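Local coordinates for beta-N-acetylhexosaminidase (Microbacterium sp. HJ5, PDB 7BWG), which probably cleaves terminal non-reducing N-acetyl-D-hexosamine residues from N-acetyl-beta-D-hexosaminides by hydrolysis, at residues A21-P26 and R492-A497; T420-A425 and F465-A470. All blocks are in the same frame, centred on the assembly; numbering follows the deposited sequence.

Contact 1: A21-P26 and R492-A497; sequences AVVPAP and RARVGA
R494 reaches from helix 488-497 into the bend of the N-terminal segment A21-P26, which leads into the first strand of the non-catalytic domain 2 of this family 20 enzyme, so the contact ties the start of the chain to a helix close to its C-terminal end. The arginine leaves its helix with CG anti to the carbonyl carbon (chi1 -60°), runs out extended and then bends at chi3, which carries the guanidinium past V22 and V23 to A25. A25 CB lies over one face of the guanidinium, offset toward the rim and 3.5 Å from R494 CZ. At the edge, near the plane, sits the carbonyl oxygen of V22; R494 NH1 donates to V22 O in a weak, bent bond of 3.2 Å. The stronger partner of NH1 is E473, in a salt bridge, and the same carboxylate oxygen, OE1, accepts from A25 N. One glutamate thus holds both the arginine and the backbone it approaches, while L485 O and S490 OG take NH2 and NE and fix the rotation of the guanidinium. V23 crosses the arginine at a slant: its CG2, anti to the carbonyl carbon, rests 3.6 Å from R494 CB and also borders V495, at 4.2 Å from V495 CB. The peptide bond before P24 is cis, and the chain turns there between the V23 and A25 contacts. A21 packs at the base of the arginine, its CB 3.7 Å from R494 CA, and the same methyl meets the next turn, where A21 CB and A497 CB are 3.8 Å apart.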
ATOM      1  N   ALA A  21      11.317 -14.375  38.464  1.00 31.96           N
ATOM      2  CA  ALA A  21      11.305 -15.009  37.153  1.00 32.30           C
ATOM      3  C   ALA A  21      10.560 -14.149  36.140  1.00 30.64           C
ATOM      4  O   ALA A  21       9.438 -13.701  36.399  1.00 26.75           O
ATOM      5  CB  ALA A  21      10.665 -16.394  37.241  1.00 30.06           C
ATOM      6  N   VAL A  22      11.184 -13.930  34.984  1.00 28.39           N
ATOM      7  CA  VAL A  22      10.593 -13.169  33.886  1.00 26.15           C
ATOM      8  C   VAL A  22      11.126 -13.729  32.574  1.00 24.11           C
ATOM      9  O   VAL A  22      12.335 -13.922  32.419  1.00 22.53           O
ATOM     10  CB  VAL A  22      10.896 -11.660  34.000  1.00 23.33           C
ATOM     11  CG1 VAL A  22       9.944 -10.990  34.980  1.00 20.93           C
ATOM     12  CG2 VAL A  22      12.336 -11.443  34.429  1.00 25.13           C
ATOM     13  N   VAL A  23      10.224 -13.994  31.631  1.00 22.39           N
ATOM     14  CA  VAL A  23      10.593 -14.553  30.330  1.00 18.02           C
ATOM     15  C   VAL A  23      10.052 -13.649  29.228  1.00 18.29           C
ATOM     16  O   VAL A  23       8.859 -13.315  29.241  1.00 22.34           O
ATOM     17  CB  VAL A  23      10.071 -15.991  30.171  1.00 17.61           C
ATOM     18  CG1 VAL A  23      10.557 -16.598  28.864  1.00 21.97           C
ATOM     19  CG2 VAL A  23      10.501 -16.847  31.347  1.00 19.84           C
ATOM     20  N   PRO A  24      10.871 -13.238  28.242  1.00 17.69           N
ATOM     21  CA  PRO A  24      12.283 -13.583  28.030  1.00 20.20           C
ATOM     22  C   PRO A  24      13.211 -12.989  29.083  1.00 21.14           C
ATOM     23  O   PRO A  24      12.907 -11.933  29.638  1.00 23.39           O
ATOM     24  CB  PRO A  24      12.593 -12.983  26.649  1.00 19.69           C
ATOM     25  CG  PRO A  24      11.267 -12.671  26.039  1.00 16.29           C
ATOM     26  CD  PRO A  24      10.364 -12.357  27.179  1.00 20.54           C
ATOM     27  N   ALA A  25      14.319 -13.669  29.346  1.00 20.22           N
ATOM     28  CA  ALA A  25      15.289 -13.205  30.327  1.00 22.28           C
ATOM     29  C   ALA A  25      15.800 -11.823  29.941  1.00 21.48           C
ATOM     30  O   ALA A  25      16.375 -11.663  28.854  1.00 19.50           O
ATOM     31  CB  ALA A  25      16.453 -14.186  30.435  1.00 22.81           C
ATOM     32  N   PRO A  26      15.607 -10.807  30.778  1.00 23.73           N
ATOM     33  CA  PRO A  26      16.073  -9.462  30.429  1.00 21.91           C
ATOM     34  C   PRO A  26      17.589  -9.400  30.337  1.00 22.69           C
ATOM     35  O   PRO A  26      18.311 -10.286  30.800  1.00 22.06           O
ATOM     36  CB  PRO A  26      15.550  -8.590  31.578  1.00 22.31           C
ATOM     37  CG  PRO A  26      14.466  -9.398  32.223  1.00 22.41           C
ATOM     38  CD  PRO A  26      14.867 -10.827  32.050  1.00 21.46           C
ATOM     39  N   ARG A 492      14.000 -23.400  32.221  1.00 24.64           N
ATOM     40  CA  ARG A 492      13.006 -24.330  32.748  1.00 23.98           C
ATOM     41  C   ARG A 492      12.454 -23.890  34.099  1.00 25.72           C
ATOM     42  O   ARG A 492      11.376 -24.346  34.491  1.00 28.36           O
ATOM     43  CB  ARG A 492      13.607 -25.731  32.869  1.00 19.02           C
ATOM     44  N   ALA A 493      13.162 -23.024  34.820  1.00 26.91           N
ATOM     45  CA  ALA A 493      12.644 -22.514  36.082  1.00 25.41           C
ATOM     46  C   ALA A 493      11.781 -21.274  35.890  1.00 24.94           C
ATOM     47  O   ALA A 493      10.753 -21.125  36.559  1.00 25.71           O
ATOM     48  CB  ALA A 493      13.796 -22.203  37.041  1.00 28.75           C
ATOM     49  N   ARG A 494      12.174 -20.387  34.973  1.00 28.60           N
ATOM     50  CA  ARG A 494      11.465 -19.123  34.803  1.00 25.27           C
ATOM     51  C   ARG A 494      10.160 -19.300  34.035  1.00 23.32           C
ATOM     52  O   ARG A 494       9.133 -18.728  34.418  1.00 23.92           O
ATOM     53  CB  ARG A 494      12.371 -18.111  34.100  1.00 24.99           C
ATOM     54  CG  ARG A 494      13.656 -17.809  34.854  1.00 24.62           C
ATOM     55  CD  ARG A 494      14.464 -16.716  34.173  1.00 25.85           C
ATOM     56  NE  ARG A 494      15.305 -17.239  33.100  1.00 27.42           N
ATOM     57  CZ  ARG A 494      15.046 -17.091  31.805  1.00 27.66           C
ATOM     58  NH1 ARG A 494      13.966 -16.428  31.413  1.00 22.65           N
ATOM     59  NH2 ARG A 494      15.869 -17.602  30.900  1.00 26.04           N
ATOM     60  N   VAL A 495      10.175 -20.081  32.951  1.00 22.90           N
ATOM     61  CA  VAL A 495       8.947 -20.309  32.201  1.00 24.07           C
ATOM     62  C   VAL A 495       7.990 -21.213  32.974  1.00 21.32           C
ATOM     63  O   VAL A 495       6.778 -21.183  32.730  1.00 23.11           O
ATOM     64  CB  VAL A 495       9.276 -20.864  30.797  1.00 23.57           C
ATOM     65  CG1 VAL A 495       9.929 -22.224  30.881  1.00 21.02           C
ATOM     66  CG2 VAL A 495       8.034 -20.925  29.928  1.00 23.67           C
ATOM     67  N   GLY A 496       8.500 -21.997  33.928  1.00 23.58           N
ATOM     68  CA  GLY A 496       7.630 -22.757  34.809  1.00 25.80           C
ATOM     69  C   GLY A 496       6.937 -21.931  35.866  1.00 29.97           C
ATOM     70  O   GLY A 496       5.871 -22.327  36.347  1.00 27.61           O
ATOM     71  N   ALA A 497       7.521 -20.793  36.245  1.00 28.76           N
ATOM     72  CA  ALA A 497       6.877 -19.896  37.194  1.00 23.61           C
ATOM     73  C   ALA A 497       5.753 -19.090  36.559  1.00 26.13           C
ATOM     74  O   ALA A 497       4.868 -18.612  37.278  1.00 32.68           O
ATOM     75  CB  ALA A 497       7.909 -18.949  37.809  1.00 23.49           C
TER

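Contact 2: T420-A425 and F465-A470; sequences TSVQRA and FPRIAA
V422 and A425, on the first turn of the short helix 422-426, pack against P466, R467 and A470 at the start of helix 467-475, a buried helix-to-helix contact within the TIM-barrel catalytic domain of this family 20 enzyme. Apolar contacts make up most of it. CG2 of V422, set anti to the carbonyl carbon while CG1 lies anti to the backbone N (chi1 176°), slants across two neighbours at once: it touches R467 CG at 3.7 Å and P466 CB at 3.8 Å. One turn on, the methyl of A425 meets the base of the same arginine, with A425 CB 3.7 Å from R467 CB, and A425 CB also faces A470 CB at 4.2 Å. F491 and W488 of helix 488-497 cover V422 from outside the pair.

Polar contacts gather at the far end of R467, where a bend at chi3 (-79°) swings the guanidinium toward T420. T420 O lies at the edge of the group, in its plane, but the bond from NH1 is long and weak. The stronger acceptor for NH1 is M403 O, while NH2 donates to M463 O and Y405 makes a cation-pi contact with the arginine; these partners hold the guanidinium in its place. Separately, the backbone oxygen A425 O is touched by A470 CB at 3.5 Å and accepts a hydrogen bond from W428 NE1.

Capping belongs to helix 422-426 itself. S421 occupies the N-cap, and S421 OG accepts from R424 N at 2.9 Å with an N-H...O angle of 156°.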
ATOM      1  N   THR A 420       9.813 -32.619  19.111  1.00 19.29           N
ATOM      2  CA  THR A 420      10.663 -31.559  19.645  1.00 22.80           C
ATOM      3  C   THR A 420      10.319 -31.341  21.113  1.00 21.90           C
ATOM      4  O   THR A 420       9.208 -30.907  21.438  1.00 21.85           O
ATOM      5  CB  THR A 420      10.492 -30.266  18.849  1.00 24.02           C
ATOM      6  OG1 THR A 420      10.995 -30.448  17.520  1.00 24.20           O
ATOM      7  CG2 THR A 420      11.242 -29.124  19.520  1.00 24.46           C
ATOM      8  N   SER A 421      11.268 -31.642  21.994  1.00 22.29           N
ATOM      9  CA  SER A 421      11.091 -31.336  23.402  1.00 24.26           C
ATOM     10  C   SER A 421      11.266 -29.840  23.641  1.00 23.94           C
ATOM     11  O   SER A 421      11.894 -29.127  22.852  1.00 23.36           O
ATOM     12  CB  SER A 421      12.082 -32.128  24.258  1.00 22.37           C
ATOM     13  OG  SER A 421      13.420 -31.761  23.968  1.00 20.90           O
ATOM     14  N   VAL A 422      10.685 -29.363  24.744  1.00 22.88           N
ATOM     15  CA  VAL A 422      10.856 -27.963  25.126  1.00 21.60           C
ATOM     16  C   VAL A 422      12.335 -27.644  25.301  1.00 23.88           C
ATOM     17  O   VAL A 422      12.795 -26.545  24.967  1.00 26.05           O
ATOM     18  CB  VAL A 422      10.050 -27.654  26.401  1.00 23.21           C
ATOM     19  CG1 VAL A 422      10.297 -26.226  26.866  1.00 19.61           C
ATOM     20  CG2 VAL A 422       8.568 -27.885  26.160  1.00 25.34           C
ATOM     21  N   GLN A 423      13.104 -28.607  25.814  1.00 22.12           N
ATOM     22  CA  GLN A 423      14.547 -28.426  25.935  1.00 23.84           C
ATOM     23  C   GLN A 423      15.202 -28.314  24.564  1.00 23.61           C
ATOM     24  O   GLN A 423      16.036 -27.432  24.333  1.00 26.10           O
ATOM     25  CB  GLN A 423      15.151 -29.586  26.725  1.00 20.62           C
ATOM     26  CG  GLN A 423      16.656 -29.713  26.582  1.00 20.93           C
ATOM     27  CD  GLN A 423      17.297 -30.387  27.775  1.00 24.14           C
ATOM     28  OE1 GLN A 423      16.622 -31.031  28.577  1.00 23.06           O
ATOM     29  NE2 GLN A 423      18.610 -30.236  27.904  1.00 28.18           N
ATOM     30  N   ARG A 424      14.836 -29.209  23.643  1.00 21.85           N
ATOM     31  CA  ARG A 424      15.400 -29.165  22.298  1.00 21.05           C
ATOM     32  C   ARG A 424      15.009 -27.887  21.568  1.00 22.86           C
ATOM     33  O   ARG A 424      15.781 -27.382  20.745  1.00 20.09           O
ATOM     34  CB  ARG A 424      14.950 -30.397  21.517  1.00 25.91           C
ATOM     35  CG  ARG A 424      15.428 -30.458  20.086  1.00 26.62           C
ATOM     36  CD  ARG A 424      14.388 -31.154  19.239  1.00 22.15           C
ATOM     37  NE  ARG A 424      14.981 -31.909  18.145  1.00 22.98           N
ATOM     38  CZ  ARG A 424      14.276 -32.560  17.227  1.00 25.00           C
ATOM     39  NH1 ARG A 424      12.950 -32.546  17.268  1.00 19.51           N
ATOM     40  NH2 ARG A 424      14.898 -33.221  16.267  1.00 30.29           N
ATOM     41  N   ALA A 425      13.824 -27.346  21.859  1.00 25.17           N
ATOM     42  CA  ALA A 425      13.436 -26.052  21.310  1.00 22.89           C
ATOM     43  C   ALA A 425      14.301 -24.921  21.845  1.00 24.30           C
ATOM     44  O   ALA A 425      14.350 -23.848  21.235  1.00 25.66           O
ATOM     45  CB  ALA A 425      11.964 -25.771  21.615  1.00 21.49           C
ATOM     46  N   PHE A 465       2.828 -22.676  22.667  1.00 29.57           N
ATOM     47  CA  PHE A 465       3.455 -22.226  23.902  1.00 31.78           C
ATOM     48  C   PHE A 465       4.404 -23.287  24.460  1.00 27.69           C
ATOM     49  O   PHE A 465       4.933 -24.094  23.682  1.00 30.37           O
ATOM     50  CB  PHE A 465       2.378 -21.784  24.894  1.00 30.83           C
ATOM     51  CG  PHE A 465       2.158 -20.304  24.895  1.00 27.77           C
ATOM     52  CD1 PHE A 465       2.942 -19.480  25.682  1.00 23.97           C
ATOM     53  CD2 PHE A 465       1.205 -19.730  24.073  1.00 30.57           C
ATOM     54  CE1 PHE A 465       2.760 -18.113  25.674  1.00 28.23           C
ATOM     55  CE2 PHE A 465       1.018 -18.363  24.061  1.00 34.04           C
ATOM     56  CZ  PHE A 465       1.799 -17.554  24.860  1.00 30.41           C
ATOM     57  N   PRO A 466       4.611 -23.376  25.784  1.00 25.98           N
ATOM     58  CA  PRO A 466       5.975 -23.555  26.291  1.00 25.17           C
ATOM     59  C   PRO A 466       7.075 -23.110  25.336  1.00 24.27           C
ATOM     60  O   PRO A 466       7.798 -22.149  25.622  1.00 25.92           O
ATOM     61  CB  PRO A 466       6.028 -25.059  26.560  1.00 25.37           C
ATOM     62  CG  PRO A 466       4.633 -25.350  27.072  1.00 30.02           C
ATOM     63  CD  PRO A 466       3.706 -24.233  26.567  1.00 26.72           C
ATOM     64  N   ARG A 467       7.201 -23.788  24.195  1.00 24.33           N
ATOM     65  CA  ARG A 467       8.352 -23.619  23.320  1.00 22.25           C
ATOM     66  C   ARG A 467       8.350 -22.314  22.529  1.00 23.68           C
ATOM     67  O   ARG A 467       9.363 -22.006  21.893  1.00 25.30           O
ATOM     68  CB  ARG A 467       8.437 -24.812  22.362  1.00 23.08           C
ATOM     69  CG  ARG A 467       7.961 -26.105  22.999  1.00 26.07           C
ATOM     70  CD  ARG A 467       7.779 -27.206  21.976  1.00 22.78           C
ATOM     71  NE  ARG A 467       6.531 -27.052  21.239  1.00 23.52           N
ATOM     72  CZ  ARG A 467       6.078 -27.931  20.353  1.00 24.53           C
ATOM     73  NH1 ARG A 467       6.771 -29.033  20.100  1.00 23.55           N
ATOM     74  NH2 ARG A 467       4.933 -27.709  19.724  1.00 28.54           N
ATOM     75  N   ILE A 468       7.267 -21.531  22.547  1.00 25.07           N
ATOM     76  CA  ILE A 468       7.360 -20.192  21.971  1.00 21.88           C
ATOM     77  C   ILE A 468       8.148 -19.267  22.886  1.00 22.27           C
ATOM     78  O   ILE A 468       8.696 -18.258  22.426  1.00 22.81           O
ATOM     79  CB  ILE A 468       5.968 -19.600  21.666  1.00 20.81           C
ATOM     80  CG1 ILE A 468       6.090 -18.390  20.731  1.00 17.25           C
ATOM     81  CG2 ILE A 468       5.243 -19.220  22.945  1.00 23.31           C
ATOM     82  CD1 ILE A 468       4.810 -18.043  20.000  1.00 21.60           C
ATOM     83  N   ALA A 469       8.223 -19.587  24.181  1.00 22.44           N
ATOM     84  CA  ALA A 469       9.104 -18.841  25.071  1.00 24.09           C
ATOM     85  C   ALA A 469      10.561 -19.042  24.680  1.00 22.58           C
ATOM     86  O   ALA A 469      11.370 -18.110  24.766  1.00 22.24           O
ATOM     87  CB  ALA A 469       8.867 -19.263  26.520  1.00 23.08           C
ATOM     88  N   ALA A 470      10.912 -20.254  24.241  1.00 19.06           N
ATOM     89  CA  ALA A 470      12.253 -20.486  23.718  1.00 19.61           C
ATOM     90  C   ALA A 470      12.502 -19.675  22.453  1.00 20.84           C
ATOM     91  O   ALA A 470      13.653 -19.361  22.135  1.00 21.88           O
ATOM     92  CB  ALA A 470      12.463 -21.976  23.447  1.00 22.94           C
TER

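How the contacts relate
The centres of the two contacts lie about 13 Å apart, on the same side of the centre of the chain. Contact 2 is nested inside the long loop that contact 1 closes: 21-26 comes first, then 420-425, 465-470 and finally 492-497. Helices 467-475 and 488-497, which follow each other in the chain, connect them. The first carries one side of contact 2 and supplies E473 to contact 1. A469 joins the two directly, its CB 3.9 Å from both V495 CG2 and V23 CG1. Through these two helices domain 2, to which 21-26 belongs, is joined to the catalytic domain that holds contact 2.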